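Local coordinates for CheC-like superfamily protein (Shewanella oneidensis, PDB 3H2D) that probably works in bacterial chemotaxis signalling, as a member of the CheC-like family of phosphatases that act on phosphorylated CheY, at residues G41-L46 against I60-K65. Residues are numbered along the deposited sequence; the frame is centred on the assembly and turned at random.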
# COMPACT_ATOMS: atom_id res chain seq x y z
N GLY B 41 -7.86 -6.09 -9.27
CA GLY B 41 -6.95 -7.16 -9.52
C GLY B 41 -6.81 -8.10 -8.33
O GLY B 41 -7.54 -8.03 -7.36
N ASP B 42 -5.84 -8.98 -8.44
CA ASP B 42 -5.67 -10.10 -7.51
C ASP B 42 -4.37 -9.98 -6.68
O ASP B 42 -4.25 -10.52 -5.58
CB ASP B 42 -5.70 -11.39 -8.31
CG ASP B 42 -6.98 -11.54 -9.07
OD1 ASP B 42 -8.07 -11.25 -8.48
OD2 ASP B 42 -6.91 -11.94 -10.25
N VAL B 43 -3.40 -9.29 -7.22
CA VAL B 43 -2.16 -9.00 -6.47
C VAL B 43 -1.70 -7.61 -6.88
O VAL B 43 -1.77 -7.28 -8.08
CB VAL B 43 -1.08 -10.09 -6.70
CG1 VAL B 43 -0.54 -10.14 -8.16
CG2 VAL B 43 0.06 -9.91 -5.68
N SER B 44 -1.24 -6.80 -5.93
CA SER B 44 -0.81 -5.43 -6.24
C SER B 44 0.45 -5.09 -5.48
O SER B 44 0.56 -5.48 -4.32
CB SER B 44 -1.91 -4.41 -5.88
OG SER B 44 -3.04 -4.54 -6.71
N GLY B 45 1.36 -4.36 -6.13
CA GLY B 45 2.54 -3.78 -5.48
C GLY B 45 2.28 -2.29 -5.24
O GLY B 45 1.92 -1.58 -6.17
N LEU B 46 2.45 -1.85 -3.99
CA LEU B 46 2.21 -0.48 -3.55
C LEU B 46 3.47 0.09 -2.91
O LEU B 46 4.17 -0.62 -2.17
CB LEU B 46 1.09 -0.43 -2.51
CG LEU B 46 -0.36 -0.52 -3.00
CD1 LEU B 46 -0.60 -1.84 -3.64
CD2 LEU B 46 -1.30 -0.31 -1.77
N ILE B 60 0.70 -0.88 -8.61
CA ILE B 60 0.73 -1.67 -9.82
C ILE B 60 -0.11 -2.91 -9.50
O ILE B 60 0.27 -3.70 -8.67
CB ILE B 60 2.15 -2.11 -10.21
CG1 ILE B 60 3.12 -0.92 -10.27
CG2 ILE B 60 2.20 -2.85 -11.55
CD1 ILE B 60 4.63 -1.41 -10.34
N THR B 61 -1.18 -3.11 -10.23
CA THR B 61 -2.17 -4.14 -9.92
C THR B 61 -2.24 -5.11 -11.08
O THR B 61 -2.21 -4.66 -12.22
CB THR B 61 -3.54 -3.48 -9.68
OG1 THR B 61 -3.44 -2.61 -8.53
CG2 THR B 61 -4.67 -4.53 -9.47
N PHE B 62 -2.28 -6.41 -10.78
CA PHE B 62 -2.31 -7.50 -11.76
C PHE B 62 -3.45 -8.49 -11.51
O PHE B 62 -3.70 -8.87 -10.35
CB PHE B 62 -1.02 -8.33 -11.74
CG PHE B 62 0.26 -7.57 -11.96
CD1 PHE B 62 0.94 -7.04 -10.87
CD2 PHE B 62 0.82 -7.42 -13.22
CE1 PHE B 62 2.15 -6.35 -11.07
CE2 PHE B 62 2.03 -6.76 -13.40
CZ PHE B 62 2.69 -6.24 -12.32
N GLU B 63 -4.08 -9.01 -12.57
CA GLU B 63 -4.90 -10.20 -12.45
C GLU B 63 -4.03 -11.42 -12.28
O GLU B 63 -2.89 -11.44 -12.73
CB GLU B 63 -5.83 -10.37 -13.69
CG GLU B 63 -6.94 -9.36 -13.63
CD GLU B 63 -7.79 -9.30 -14.87
OE1 GLU B 63 -7.33 -9.76 -15.93
OE2 GLU B 63 -8.90 -8.73 -14.76
N GLN B 64 -4.57 -12.44 -11.63
CA GLN B 64 -3.80 -13.63 -11.28
C GLN B 64 -3.17 -14.31 -12.48
O GLN B 64 -2.00 -14.71 -12.41
CB GLN B 64 -4.66 -14.62 -10.52
CG GLN B 64 -3.92 -15.92 -10.22
CD GLN B 64 -4.61 -16.80 -9.21
OE1 GLN B 64 -5.01 -16.35 -8.16
NE2 GLN B 64 -4.72 -18.09 -9.53
N LYS B 65 -3.93 -14.54 -13.55
CA LYS B 65 -3.35 -15.30 -14.70
C LYS B 65 -2.15 -14.54 -15.33
O LYS B 65 -1.14 -15.13 -15.75
CB LYS B 65 -4.43 -15.62 -15.74
CG LYS B 65 -3.98 -16.54 -16.85
CD LYS B 65 -5.01 -16.54 -17.97
CE LYS B 65 -4.62 -17.42 -19.13
NZ LYS B 65 -4.77 -18.88 -18.78
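From the corner where the chain turns into strand 43-51, D42 reaches to the first turn of helix 64-75. Its CB lies 3.8 Å from F62 O and beside the backbone N of Q64. With CG opposite the carbonyl carbon (chi1 -59°), the carboxylate swings toward that turn. CG comes within 3.6 Å of Q64 N, and OD2 accepts the N-H of that same Q64 N at 2.8 Å through its anti lone pair. OD2 also touches CA of E63, the N-cap residue, and CB of Q64, while OD1 accepts a hydrogen bond from G124 N. The side chains of D42 and Q64 cross nearly at a right angle, the carboxylate plane 76° from the Q64 amide. Shortened to an alanine, this residue would probably leave the N-H groups of Q64 and G124 without this carboxylate, and the first turn of the helix less firmly tied to residues 41-46.

The backbone beside it forms a classic beta bulge: D42 N and V43 N both donate to F62 O, at 2.9 and 3.2 Å. F62 N returns a bond to V43 O, and G45 and I60 make a second hydrogen-bonded antiparallel pair. Between them, at the non-hydrogen-bonded pair, the hydroxyls of S44 and T61 meet at 2.7 Å (OG to OG1), and H125 NE2 also bonds S44 OG. On the opposite face CG1 of V43 packs against CB of F62.

This is the open end of the hairpin 43-51/54-62, inside the antiparallel sheet: strand 113-122 flanks 43-51, strand 145-153 flanks 54-62, and V43, I60 and F62 face helices 64-75 and 84-107.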